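Local coordinates for tubulin binding cofactor C (Leishmania major, PDB 5AJ8), which probably acts as a chaperone in tubulin folding and heterodimer assembly, and is represented here by its C-terminal TBCC domain, at residues Asn11-Ser16 with Lys27-Asn32; Asp20-His25 with Ala38-Pro43; Gly46-Ser51 with Val58-His63; Leu73-Trp78 with Met91-Tyr96; Arg97-Leu102 with Thr166-Ala171. The protein carries 1 engineered substitution. All blocks are in the same frame, centred on the assembly; numbering follows the deposited sequence. Where two conformers were deposited one is given.

Contact 1: residues Asn11-Ser16 with Lys27-Asn32; sequences NVYGPS and KGVFIN
Asn11 opens a parallel ladder with the strand 28-32, the first pairing in the parallel beta-helix that builds the TBCC domain. Its N donates to Gly28 O at 3.0 Å, reaching that oxygen from above the carbonyl plane, and its O accepts from Phe30 N at 2.8 Å. The Phe30 ring also turns an edge, CD1, to that carbonyl. Val12 turns to the same face of the sheet as Phe30. Its CG2 branch, held beside the backbone N, comes within 4.1 Å of Phe30 CB, and both side chains lie on the outer, more exposed face. Tyr13 goes to the buried face, where Ile23 of the other sheet packs on it. Its ring leaves the backbone with CG anti to the carbonyl carbon (chi1 -63°), which brings the ring edge to Val29: CE1 lies 4.0 Å from CG1. Ile31 CG1 packs near Tyr13 CB. Along the backbone, Tyr13 N donates to Phe30 O, and Asn32 N returns the bond to Tyr13 O with an N-H...O angle of 169°. Gly14, at positive phi, then leads into Pro15, which follows a cis peptide bond and closes on the neighbouring strand through its CA, 3.2 Å from Asn32 O.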
# COMPACT_ATOMS: atom_id res chain seq x y z
N ASN A 11 4.91 -7.29 -11.71
CA ASN A 11 4.71 -6.04 -12.46
C ASN A 11 5.52 -4.89 -11.90
O ASN A 11 5.52 -4.66 -10.69
CB ASN A 11 3.23 -5.66 -12.47
CG ASN A 11 2.39 -6.58 -13.34
OD1 ASN A 11 2.80 -6.99 -14.44
ND2 ASN A 11 1.20 -6.90 -12.86
N VAL A 12 6.23 -4.18 -12.77
CA VAL A 12 7.05 -3.03 -12.39
C VAL A 12 6.35 -1.74 -12.83
O VAL A 12 5.89 -1.65 -13.98
CB VAL A 12 8.43 -3.09 -13.04
CG1 VAL A 12 9.27 -1.87 -12.66
CG2 VAL A 12 9.16 -4.37 -12.66
N TYR A 13 6.28 -0.75 -11.94
CA TYR A 13 5.63 0.53 -12.21
C TYR A 13 6.56 1.69 -11.85
O TYR A 13 7.50 1.52 -11.09
CB TYR A 13 4.37 0.72 -11.38
CG TYR A 13 3.29 -0.30 -11.67
CD1 TYR A 13 3.29 -1.52 -11.00
CD2 TYR A 13 2.30 -0.05 -12.60
CE1 TYR A 13 2.32 -2.47 -11.26
CE2 TYR A 13 1.32 -0.99 -12.87
CZ TYR A 13 1.34 -2.21 -12.20
OH TYR A 13 0.37 -3.16 -12.43
N GLY A 14 6.26 2.85 -12.41
CA GLY A 14 7.10 4.04 -12.31
C GLY A 14 8.36 3.94 -13.15
O GLY A 14 8.58 2.94 -13.86
N PRO A 15 9.22 4.97 -13.08
CA PRO A 15 9.03 6.21 -12.33
C PRO A 15 7.97 7.09 -12.94
O PRO A 15 7.71 7.03 -14.14
CB PRO A 15 10.41 6.89 -12.41
CG PRO A 15 11.07 6.29 -13.59
CD PRO A 15 10.58 4.87 -13.62
N SER A 16 7.36 7.90 -12.09
CA SER A 16 6.26 8.75 -12.45
C SER A 16 6.10 9.84 -11.38
O SER A 16 6.27 9.56 -10.20
CB SER A 16 4.99 7.91 -12.52
OG SER A 16 3.88 8.69 -12.87
N LYS A 27 0.17 -10.96 -8.73
CA LYS A 27 0.88 -11.75 -7.71
C LYS A 27 2.14 -11.06 -7.17
O LYS A 27 2.88 -11.67 -6.38
CB LYS A 27 1.29 -13.12 -8.27
CG LYS A 27 0.17 -13.91 -8.94
CD LYS A 27 -0.67 -14.64 -7.93
CE LYS A 27 -1.43 -15.80 -8.55
NZ LYS A 27 -2.32 -16.45 -7.54
N GLY A 28 2.42 -9.83 -7.59
CA GLY A 28 3.63 -9.14 -7.17
C GLY A 28 3.78 -7.80 -7.88
O GLY A 28 3.48 -7.70 -9.06
N VAL A 29 4.19 -6.78 -7.14
CA VAL A 29 4.48 -5.48 -7.72
C VAL A 29 5.78 -4.87 -7.19
O VAL A 29 6.22 -5.11 -6.05
CB VAL A 29 3.31 -4.46 -7.59
CG1 VAL A 29 2.04 -5.01 -8.20
CG2 VAL A 29 3.05 -4.08 -6.15
N PHE A 30 6.39 -4.07 -8.07
CA PHE A 30 7.56 -3.27 -7.78
C PHE A 30 7.24 -1.87 -8.26
O PHE A 30 6.92 -1.69 -9.42
CB PHE A 30 8.77 -3.75 -8.62
CG PHE A 30 9.25 -5.11 -8.26
CD1 PHE A 30 8.72 -6.23 -8.91
CD2 PHE A 30 10.23 -5.30 -7.28
CE1 PHE A 30 9.17 -7.50 -8.59
CE2 PHE A 30 10.68 -6.58 -6.96
CZ PHE A 30 10.14 -7.67 -7.62
N ILE A 31 7.36 -0.90 -7.37
CA ILE A 31 7.09 0.49 -7.69
C ILE A 31 8.36 1.30 -7.39
O ILE A 31 8.84 1.33 -6.24
CB ILE A 31 5.93 1.06 -6.88
CG1 ILE A 31 4.66 0.26 -7.15
CG2 ILE A 31 5.69 2.52 -7.24
CD1 ILE A 31 3.59 0.46 -6.12
N ASN A 32 8.92 1.91 -8.43
CA ASN A 32 10.20 2.58 -8.34
C ASN A 32 10.08 4.03 -8.79
O ASN A 32 9.56 4.32 -9.86
CB ASN A 32 11.20 1.86 -9.23
CG ASN A 32 12.59 2.44 -9.15
OD1 ASN A 32 13.27 2.57 -10.18
ND2 ASN A 32 13.03 2.82 -7.95

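Contact 2: residues Asp20-His25 with Ala38-Pro43; sequences DLFISH and AIYCLP
Ile23 packs against Cys41 and Ile39 on the tight side of this parallel strand pair, the face turned into the core between the two sheets. Its CB sits 3.8 Å from Cys41 SG, and CD1 reaches across to Ile39 CG2 at 3.8 Å, while Val29 and Ile31 of the other sheet close over it. On the opposite face Phe22 and Tyr40 lie side by side and point the same way. Their planes are 14° apart but slid so far that the rings barely overlap, meeting mainly where Phe22 CE1 comes 3.6 Å from Tyr40 CD2. The looser end belongs to partly exposed Asp20. Its OD1 accepts from Ala38 N at 3.1 Å, met from above the carboxylate plane, and OD2 accepts a hydrogen bond from a water. The same water links it to Tyr40 OH, a hydroxyl held further by Ser164 and Arg162. The aspartate thus extends the backbone ladder by one side-chain rung, and with the Ala38 N-H and the water both donating to it, the carboxylate is probably ionised.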
# COMPACT_ATOMS: atom_id res chain seq x y z
N ASP A 20 -1.74 10.43 -10.41
CA ASP A 20 -2.27 9.32 -9.64
C ASP A 20 -2.14 8.00 -10.40
O ASP A 20 -2.39 7.95 -11.60
CB ASP A 20 -3.70 9.61 -9.20
CG ASP A 20 -3.77 10.74 -8.14
OD1 ASP A 20 -2.69 11.33 -7.79
OD2 ASP A 20 -4.89 11.03 -7.66
N LEU A 21 -1.70 6.95 -9.71
CA LEU A 21 -1.48 5.62 -10.33
C LEU A 21 -2.52 4.59 -9.87
O LEU A 21 -2.93 4.61 -8.71
CB LEU A 21 -0.08 5.09 -10.02
CG LEU A 21 1.09 5.99 -10.40
CD1 LEU A 21 2.38 5.24 -10.08
CD2 LEU A 21 1.05 6.38 -11.87
N PHE A 22 -2.93 3.72 -10.79
CA PHE A 22 -3.92 2.68 -10.52
C PHE A 22 -3.29 1.32 -10.82
O PHE A 22 -3.08 0.96 -11.97
CB PHE A 22 -5.19 2.94 -11.33
CG PHE A 22 -5.85 4.26 -10.99
CD1 PHE A 22 -6.51 4.42 -9.80
CD2 PHE A 22 -5.76 5.35 -11.85
CE1 PHE A 22 -7.11 5.62 -9.47
CE2 PHE A 22 -6.34 6.58 -11.52
CZ PHE A 22 -7.02 6.72 -10.33
N ILE A 23 -2.94 0.59 -9.77
CA ILE A 23 -2.19 -0.67 -9.89
C ILE A 23 -3.19 -1.81 -9.77
O ILE A 23 -3.81 -1.98 -8.71
CB ILE A 23 -1.11 -0.73 -8.81
CG1 ILE A 23 -0.14 0.47 -9.10
CG2 ILE A 23 -0.41 -2.09 -8.76
CD1 ILE A 23 1.19 0.46 -8.40
N SER A 24 -3.37 -2.57 -10.83
CA SER A 24 -4.38 -3.66 -10.78
C SER A 24 -3.86 -4.86 -9.96
O SER A 24 -2.70 -4.88 -9.54
CB SER A 24 -4.83 -4.09 -12.19
OG SER A 24 -6.04 -4.83 -12.14
N HIS A 25 -4.75 -5.80 -9.69
CA HIS A 25 -4.41 -7.02 -8.91
C HIS A 25 -3.42 -7.88 -9.68
O HIS A 25 -3.49 -7.96 -10.89
CB HIS A 25 -5.65 -7.83 -8.50
CG HIS A 25 -6.69 -7.96 -9.57
ND1 HIS A 25 -6.61 -8.90 -10.59
CD2 HIS A 25 -7.83 -7.26 -9.80
CE1 HIS A 25 -7.66 -8.76 -11.38
NE2 HIS A 25 -8.41 -7.77 -10.93
N ALA A 38 -0.87 10.03 -5.63
CA ALA A 38 -1.59 9.03 -4.90
C ALA A 38 -1.50 7.75 -5.69
O ALA A 38 -1.64 7.76 -6.93
CB ALA A 38 -3.05 9.44 -4.72
N ILE A 39 -1.29 6.65 -5.00
CA ILE A 39 -1.14 5.34 -5.64
C ILE A 39 -2.19 4.40 -5.06
O ILE A 39 -2.17 4.10 -3.89
CB ILE A 39 0.28 4.78 -5.41
CG1 ILE A 39 1.33 5.76 -5.94
CG2 ILE A 39 0.45 3.43 -6.08
CD1 ILE A 39 2.76 5.31 -5.68
N TYR A 40 -3.12 3.96 -5.91
CA TYR A 40 -4.23 3.11 -5.50
C TYR A 40 -4.02 1.70 -6.04
O TYR A 40 -4.06 1.52 -7.27
CB TYR A 40 -5.52 3.69 -6.05
CG TYR A 40 -5.84 5.06 -5.50
CD1 TYR A 40 -6.36 5.20 -4.24
CD2 TYR A 40 -5.62 6.20 -6.26
CE1 TYR A 40 -6.65 6.44 -3.73
CE2 TYR A 40 -5.93 7.44 -5.77
CZ TYR A 40 -6.42 7.56 -4.51
OH TYR A 40 -6.74 8.78 -4.01
N CYS A 41 -3.76 0.74 -5.16
CA CYS A 41 -3.57 -0.66 -5.54
C CYS A 41 -4.74 -1.57 -5.14
O CYS A 41 -5.12 -1.64 -3.97
CB CYS A 41 -2.30 -1.25 -4.94
SG CYS A 41 -0.81 -0.22 -5.04
N LEU A 42 -5.27 -2.29 -6.12
CA LEU A 42 -6.13 -3.41 -5.82
C LEU A 42 -5.28 -4.46 -5.07
O LEU A 42 -4.05 -4.44 -5.15
CB LEU A 42 -6.74 -3.98 -7.11
CG LEU A 42 -7.59 -3.03 -7.95
CD1 LEU A 42 -8.15 -3.72 -9.18
CD2 LEU A 42 -8.72 -2.40 -7.14
N PRO A 43 -5.92 -5.33 -4.28
CA PRO A 43 -5.14 -6.29 -3.48
C PRO A 43 -4.15 -7.10 -4.32
O PRO A 43 -4.53 -7.59 -5.36
CB PRO A 43 -6.22 -7.18 -2.84
CG PRO A 43 -7.42 -6.28 -2.75
CD PRO A 43 -7.36 -5.42 -3.98
O HOH W 1 -6.44 10.98 -5.36

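Contact 3: residues Gly46-Ser51 with Val58-His63; sequences GSAFLS and VYVACH
Gly46 meets His63 at one end of a face-to-face packing of two sheets: strand 47-51 belongs to one parallel sheet and strand 58-62 to the other, and between them lies the core of the beta-helix. The polar part is a single hydrogen bond, His63 N to Gly46 O at 2.9 Å, with the donor tilted 28° from the carbonyl plane. Above it the imidazole lies flat over the glycine. Gly46 N sits over the centre of the ring face and CA makes a CH-pi contact with it. The far end of that ring is fixed by Gly124 O, which accepts from His63 NE2. The side-chain contacts farther along are apolar and run down the interior. Ala48 CB faces both Val60 CG2 and Cys62, whose SG stands between the backbone N and carbonyl carbon (chi1 56°), a rotation that turns the sulfur to that methyl, 4.1 Å from Ala48 CB. Lower down, Leu50 and Val58 reach toward each other tip to tip from the two sheets; of strand 73-79, Leu73 lies against Leu50 and the engineered Met75 against Val58. There the leucine ends on the valine's fork: Leu50 CD2 touches Val58 CG2 at 4.1 Å and CG1 at 4.2 Å.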
# COMPACT_ATOMS: atom_id res chain seq x y z
N GLY A 46 0.63 -11.37 -3.19
CA GLY A 46 2.09 -11.55 -3.17
C GLY A 46 2.74 -10.30 -2.58
O GLY A 46 2.11 -9.58 -1.82
N SER A 47 4.01 -10.07 -2.89
CA SER A 47 4.70 -8.97 -2.28
C SER A 47 4.60 -7.67 -3.09
O SER A 47 4.42 -7.68 -4.30
CB SER A 47 6.16 -9.33 -1.96
OG SER A 47 6.82 -9.82 -3.09
N ALA A 48 4.70 -6.56 -2.37
CA ALA A 48 4.78 -5.22 -2.92
C ALA A 48 6.08 -4.59 -2.41
O ALA A 48 6.35 -4.61 -1.22
CB ALA A 48 3.59 -4.40 -2.48
N PHE A 49 6.89 -4.09 -3.33
CA PHE A 49 8.16 -3.46 -3.02
C PHE A 49 8.16 -2.05 -3.59
O PHE A 49 7.97 -1.88 -4.79
CB PHE A 49 9.29 -4.28 -3.60
CG PHE A 49 10.66 -3.79 -3.22
CD1 PHE A 49 11.26 -4.20 -2.05
CD2 PHE A 49 11.35 -2.94 -4.06
CE1 PHE A 49 12.54 -3.76 -1.71
CE2 PHE A 49 12.62 -2.50 -3.73
CZ PHE A 49 13.21 -2.90 -2.55
N LEU A 50 8.30 -1.04 -2.73
CA LEU A 50 8.44 0.35 -3.17
C LEU A 50 9.88 0.83 -2.90
O LEU A 50 10.42 0.59 -1.82
CB LEU A 50 7.45 1.26 -2.44
CG LEU A 50 5.95 1.07 -2.73
CD1 LEU A 50 5.35 -0.08 -1.91
CD2 LEU A 50 5.20 2.35 -2.43
N SER A 51 10.48 1.49 -3.88
CA SER A 51 11.80 2.06 -3.70
C SER A 51 11.91 3.47 -4.28
O SER A 51 11.34 3.80 -5.31
CB SER A 51 12.86 1.16 -4.35
OG SER A 51 12.52 0.95 -5.71
N VAL A 58 -0.18 6.10 -0.56
CA VAL A 58 -0.27 4.76 -1.15
C VAL A 58 -1.30 3.89 -0.42
O VAL A 58 -1.30 3.85 0.81
CB VAL A 58 1.09 4.08 -1.08
CG1 VAL A 58 1.10 2.74 -1.80
CG2 VAL A 58 2.14 5.01 -1.68
N TYR A 59 -2.23 3.28 -1.17
CA TYR A 59 -3.26 2.41 -0.62
C TYR A 59 -2.99 1.04 -1.19
O TYR A 59 -3.11 0.85 -2.39
CB TYR A 59 -4.66 2.90 -1.00
CG TYR A 59 -4.96 4.33 -0.54
CD1 TYR A 59 -4.49 5.42 -1.24
CD2 TYR A 59 -5.69 4.58 0.62
CE1 TYR A 59 -4.74 6.71 -0.81
CE2 TYR A 59 -5.94 5.88 1.06
CZ TYR A 59 -5.46 6.95 0.33
OH TYR A 59 -5.73 8.25 0.71
N VAL A 60 -2.59 0.10 -0.36
CA VAL A 60 -2.19 -1.23 -0.85
C VAL A 60 -2.55 -2.35 0.13
O VAL A 60 -2.36 -2.21 1.36
CB VAL A 60 -0.65 -1.27 -1.15
CG1 VAL A 60 0.16 -0.91 0.08
CG2 VAL A 60 -0.21 -2.59 -1.74
N ALA A 61 -3.07 -3.44 -0.42
CA ALA A 61 -3.18 -4.69 0.29
C ALA A 61 -2.21 -5.69 -0.34
O ALA A 61 -2.12 -5.75 -1.58
CB ALA A 61 -4.61 -5.22 0.23
N CYS A 62 -1.54 -6.49 0.48
CA CYS A 62 -0.52 -7.43 0.02
C CYS A 62 -0.15 -8.46 1.08
O CYS A 62 -0.56 -8.34 2.23
CB CYS A 62 0.72 -6.66 -0.45
SG CYS A 62 1.42 -5.56 0.81
N HIS A 63 0.57 -9.50 0.67
CA HIS A 63 1.09 -10.52 1.59
C HIS A 63 2.34 -10.07 2.35
O HIS A 63 2.48 -10.31 3.58
CB HIS A 63 1.44 -11.77 0.81
CG HIS A 63 0.27 -12.46 0.23
ND1 HIS A 63 0.36 -13.72 -0.33
CD2 HIS A 63 -1.02 -12.08 0.11
CE1 HIS A 63 -0.83 -14.07 -0.79
NE2 HIS A 63 -1.68 -13.09 -0.54

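Contact 4: residues Leu73-Trp78 with Met91-Tyr96; sequences LDMYVW and MRFGPY. Engineered in segment 73-78: Met75 (natural residue Leu).
Asp74 and Arg92 both start with CG anti to the carbonyl carbon (chi1 -72° and -53°), which lays their side chains side by side; a bend at chi3 of the arginine then turns its guanidinium back onto the carboxylate. The grip is side-on: NE donates to OD1 and NH2 to OD2, each at 2.8 Å and both oxygens close to the guanidinium plane. The carboxylate is not coplanar with it, however, being turned by 36°. This salt bridge lies on the same face as Tyr76, whose ring stacks on Tyr59 and whose hydroxyl is bonded to Arg162. Strands 73-78 and 91-95 are adjacent in one of the two parallel sheets that wall the beta-solenoid, and backbone bonds lock them from Arg92 N to Leu73 O as far as Val77 N to Gly94 O. On the core face the engineered Met75, a selenomethionine, sets CB over the face of the Phe93 ring, 4.0 Å from its centroid, and Val77 CG2 also approaches Phe93. Met91, also a selenomethionine, curls back so that CE touches Leu73 CB at 3.5 Å. Past the regular ladder, Trp78 CB packs on Tyr96 CB at 3.7 Å, and a water donates to Val77 O.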
# COMPACT_ATOMS: atom_id res chain seq x y z
N LEU A 73 6.02 9.20 2.86
CA LEU A 73 4.95 8.35 2.31
C LEU A 73 3.89 8.15 3.38
O LEU A 73 4.22 7.85 4.53
CB LEU A 73 5.48 6.99 1.89
CG LEU A 73 6.45 6.83 0.71
CD1 LEU A 73 6.32 5.54 -0.05
CD2 LEU A 73 6.38 8.00 -0.24
N ASP A 74 2.62 8.39 3.02
CA ASP A 74 1.52 7.98 3.89
C ASP A 74 1.05 6.64 3.34
O ASP A 74 0.59 6.56 2.19
CB ASP A 74 0.38 9.00 3.93
CG ASP A 74 0.74 10.27 4.71
OD1 ASP A 74 1.76 10.29 5.44
OD2 ASP A 74 0.01 11.29 4.55
N MSE A 75 1.21 5.58 4.13
CA MSE A 75 0.97 4.19 3.68
C MSE A 75 -0.30 3.66 4.31
O MSE A 75 -0.35 3.46 5.53
CB MSE A 75 2.14 3.29 4.12
CG MSE A 75 3.53 3.60 3.58
SE MSE A 75 3.58 3.64 1.62
CE MSE A 75 2.91 1.80 1.41
N TYR A 76 -1.34 3.41 3.50
CA TYR A 76 -2.60 2.83 3.96
C TYR A 76 -2.65 1.36 3.58
O TYR A 76 -2.85 0.99 2.42
CB TYR A 76 -3.79 3.60 3.38
CG TYR A 76 -3.83 5.06 3.83
CD1 TYR A 76 -3.14 6.05 3.13
CD2 TYR A 76 -4.53 5.44 4.95
CE1 TYR A 76 -3.18 7.39 3.54
CE2 TYR A 76 -4.57 6.75 5.37
CZ TYR A 76 -3.90 7.72 4.67
OH TYR A 76 -3.95 9.02 5.13
N VAL A 77 -2.45 0.51 4.58
CA VAL A 77 -1.94 -0.81 4.37
C VAL A 77 -2.81 -1.91 5.02
O VAL A 77 -3.23 -1.80 6.17
CB VAL A 77 -0.50 -0.88 4.97
CG1 VAL A 77 0.03 -2.30 5.00
CG2 VAL A 77 0.43 0.02 4.19
N TRP A 78 -3.05 -2.98 4.26
CA TRP A 78 -3.56 -4.25 4.81
C TRP A 78 -2.55 -5.32 4.38
O TRP A 78 -2.49 -5.70 3.21
CB TRP A 78 -4.96 -4.57 4.30
CG TRP A 78 -5.72 -5.68 5.08
CD1 TRP A 78 -5.21 -6.86 5.55
CD2 TRP A 78 -7.10 -5.66 5.45
NE1 TRP A 78 -6.20 -7.57 6.20
CE2 TRP A 78 -7.37 -6.86 6.14
CE3 TRP A 78 -8.13 -4.73 5.29
CZ2 TRP A 78 -8.64 -7.16 6.66
CZ3 TRP A 78 -9.38 -5.02 5.80
CH2 TRP A 78 -9.62 -6.21 6.49
N MSE A 91 7.65 8.30 7.56
CA MSE A 91 6.68 7.31 7.09
C MSE A 91 5.53 7.34 8.07
O MSE A 91 5.74 7.36 9.29
CB MSE A 91 7.27 5.92 7.00
CG MSE A 91 8.59 5.80 6.23
SE MSE A 91 8.38 6.35 4.37
CE MSE A 91 7.46 4.73 3.77
N ARG A 92 4.31 7.37 7.56
CA ARG A 92 3.13 7.30 8.42
C ARG A 92 2.19 6.20 7.92
O ARG A 92 1.90 6.13 6.71
CB ARG A 92 2.39 8.64 8.44
CG ARG A 92 3.30 9.82 8.79
CD ARG A 92 2.51 11.07 9.13
NE ARG A 92 1.66 11.47 8.01
CZ ARG A 92 0.79 12.46 8.05
NH1 ARG A 92 0.62 13.15 9.17
NH2 ARG A 92 0.08 12.78 6.97
N PHE A 93 1.70 5.39 8.83
CA PHE A 93 0.89 4.21 8.50
C PHE A 93 -0.53 4.26 8.98
O PHE A 93 -0.82 4.62 10.12
CB PHE A 93 1.55 2.93 9.04
CG PHE A 93 2.78 2.54 8.28
CD1 PHE A 93 3.97 3.18 8.51
CD2 PHE A 93 2.73 1.54 7.33
CE1 PHE A 93 5.11 2.82 7.82
CE2 PHE A 93 3.84 1.19 6.60
CZ PHE A 93 5.04 1.83 6.84
N GLY A 94 -1.42 3.87 8.09
CA GLY A 94 -2.84 3.81 8.34
C GLY A 94 -3.41 2.54 7.72
O GLY A 94 -2.68 1.75 7.10
N PRO A 95 -4.71 2.33 7.91
CA PRO A 95 -5.42 1.18 7.36
C PRO A 95 -5.95 1.38 5.93
O PRO A 95 -6.38 2.49 5.53
CB PRO A 95 -6.58 1.04 8.32
CG PRO A 95 -6.95 2.46 8.63
CD PRO A 95 -5.60 3.17 8.74
N TYR A 96 -5.97 0.27 5.19
CA TYR A 96 -6.42 0.21 3.79
C TYR A 96 -7.89 0.62 3.62
O TYR A 96 -8.31 1.12 2.57
CB TYR A 96 -6.21 -1.23 3.31
CG TYR A 96 -6.42 -1.55 1.85
CD1 TYR A 96 -5.67 -0.93 0.86
CD2 TYR A 96 -7.33 -2.53 1.47
CE1 TYR A 96 -5.81 -1.27 -0.47
CE2 TYR A 96 -7.49 -2.87 0.15
CZ TYR A 96 -6.73 -2.24 -0.82
OH TYR A 96 -6.88 -2.58 -2.14
O HOH W 2 -5.67 -2.41 7.16

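Contact 5: residues Arg97-Leu102 with Thr166-Ala171; sequences RCWVGL and TVFGPA
Trp99 carries the largest share of the side of this contact formed by 97-102, reaching from that loop to the returning chain 166-171. Its CB lies beside Tyr59, nearest ring atom CD2, and CG departs anti to the backbone N (chi1 -176°), which swings the indole toward Thr166. Along the five-membered ring, CD1 passes 3.8 Å from Thr166 O, and NE1 then donates to that same oxygen at 2.8 Å. The bond is nearly straight, 166° at the hydrogen, and lies close to both the indole plane and the carbonyl plane, which helps to hold the rotation of the indole. CE2 remains near the oxygen at 3.7 Å. Further out, CZ2 comes 4.0 Å from Phe168 CB, and CH2 at the tip touches Phe168 CD2 at 3.9 Å, the two side chains running across each other at a slant. CZ3, on the remaining edge, turns to Cys41 O of the strand 38-41. One indole face has Leu102 N above it, toward the rim. Thr166 O also receives a CA-H...O contact from Gly101, where the lack of a side chain lets the threonine carbonyl come within 3.4 Å of CA. Trp99 itself centres an inverse gamma turn, and with Tyr40 and Tyr59 its indole forms an aromatic cluster where the irregular C-terminal chain folds back along the flank of the parallel beta sheets.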
# COMPACT_ATOMS: atom_id res chain seq x y z
N ARG A 97 -8.67 0.40 4.67
CA ARG A 97 -10.07 0.78 4.68
C ARG A 97 -10.30 2.30 4.41
O ARG A 97 -11.39 2.68 4.04
CB ARG A 97 -10.75 0.32 5.98
CG ARG A 97 -10.24 1.00 7.22
CD ARG A 97 -10.93 0.50 8.49
NE ARG A 97 -10.31 1.09 9.67
CZ ARG A 97 -9.45 0.48 10.50
NH1 ARG A 97 -9.09 -0.79 10.32
NH2 ARG A 97 -8.95 1.16 11.54
N CYS A 98 -9.27 3.13 4.60
CA CYS A 98 -9.36 4.55 4.21
C CYS A 98 -9.58 4.74 2.71
O CYS A 98 -10.00 5.81 2.30
CB CYS A 98 -8.09 5.33 4.63
SG CYS A 98 -7.93 5.38 6.43
N TRP A 99 -9.26 3.74 1.89
CA TRP A 99 -9.64 3.83 0.48
C TRP A 99 -11.10 3.41 0.32
O TRP A 99 -11.39 2.29 -0.09
CB TRP A 99 -8.71 3.03 -0.44
CG TRP A 99 -9.04 3.20 -1.90
CD1 TRP A 99 -9.74 4.24 -2.47
CD2 TRP A 99 -8.68 2.34 -2.96
NE1 TRP A 99 -9.82 4.06 -3.82
CE2 TRP A 99 -9.17 2.91 -4.15
CE3 TRP A 99 -7.97 1.13 -3.03
CZ2 TRP A 99 -8.99 2.30 -5.39
CZ3 TRP A 99 -7.78 0.55 -4.28
CH2 TRP A 99 -8.28 1.12 -5.42
N VAL A 100 -11.99 4.34 0.67
CA VAL A 100 -13.43 4.13 0.59
C VAL A 100 -13.83 3.83 -0.85
O VAL A 100 -14.72 3.02 -1.09
CB VAL A 100 -14.23 5.35 1.12
CG1 VAL A 100 -15.73 5.11 0.99
CG2 VAL A 100 -13.89 5.64 2.59
N GLY A 101 -13.16 4.46 -1.81
CA GLY A 101 -13.49 4.27 -3.24
C GLY A 101 -13.28 2.89 -3.82
O GLY A 101 -13.82 2.58 -4.88
N LEU A 102 -12.48 2.04 -3.15
CA LEU A 102 -12.33 0.65 -3.54
C LEU A 102 -13.70 -0.03 -3.64
O LEU A 102 -13.97 -0.84 -4.53
CB LEU A 102 -11.45 -0.11 -2.54
CG LEU A 102 -11.31 -1.62 -2.79
CD1 LEU A 102 -10.67 -1.85 -4.14
CD2 LEU A 102 -10.55 -2.35 -1.68
N THR A 166 -11.82 8.09 -4.40
CA THR A 166 -11.40 7.86 -5.79
C THR A 166 -11.76 6.44 -6.27
O THR A 166 -11.42 5.46 -5.63
CB THR A 166 -9.87 8.09 -5.96
OG1 THR A 166 -9.56 9.47 -5.67
CG2 THR A 166 -9.46 7.81 -7.38
N VAL A 167 -12.45 6.36 -7.41
CA VAL A 167 -12.73 5.09 -8.07
C VAL A 167 -11.49 4.61 -8.85
O VAL A 167 -10.79 5.41 -9.48
CB VAL A 167 -13.95 5.20 -9.01
CG1 VAL A 167 -14.22 3.86 -9.69
CG2 VAL A 167 -15.18 5.68 -8.23
N PHE A 168 -11.20 3.31 -8.77
CA PHE A 168 -10.08 2.72 -9.48
C PHE A 168 -10.30 2.80 -10.99
O PHE A 168 -11.36 2.39 -11.50
CB PHE A 168 -9.87 1.25 -9.10
CG PHE A 168 -8.70 0.59 -9.80
CD1 PHE A 168 -8.86 -0.02 -11.02
CD2 PHE A 168 -7.44 0.59 -9.22
CE1 PHE A 168 -7.78 -0.61 -11.67
CE2 PHE A 168 -6.36 -0.00 -9.85
CZ PHE A 168 -6.53 -0.60 -11.09
N GLY A 169 -9.30 3.32 -11.69
CA GLY A 169 -9.17 3.06 -13.11
C GLY A 169 -9.05 4.31 -13.93
O GLY A 169 -9.32 5.40 -13.43
N PRO A 170 -8.59 4.17 -15.18
CA PRO A 170 -8.16 2.91 -15.78
C PRO A 170 -6.79 2.47 -15.26
O PRO A 170 -5.99 3.31 -14.82
CB PRO A 170 -8.09 3.22 -17.29
CG PRO A 170 -8.36 4.69 -17.44
CD PRO A 170 -8.36 5.31 -16.08
N ALA A 171 -6.52 1.17 -15.32
CA ALA A 171 -5.28 0.63 -14.75
C ALA A 171 -4.07 1.27 -15.40
O ALA A 171 -4.05 1.45 -16.61
CB ALA A 171 -5.22 -0.88 -14.92

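Contacts 1 and 2 interleave in the first coils of the domain, contacts 3 and 4 follow in series, and contact 5 joins its loop to the C-terminal tail. Contact 1 lies in the sheet that begins with strand 11-17; contacts 2 and 4 share the other, about 14 Å apart between centres, linked by strand 56-62. Contact 3 spans the two sheets, so it borders all three. The segments of contacts 1 and 2 alternate along the chain, as successive coils require, and their side chains mesh at Ile23. Contact 5 sits about 8 Å from contact 2, centre to centre, pressing tail and loop against strands 21-23 and 38-41. The result is one continuous core, with the tail packed along its flank.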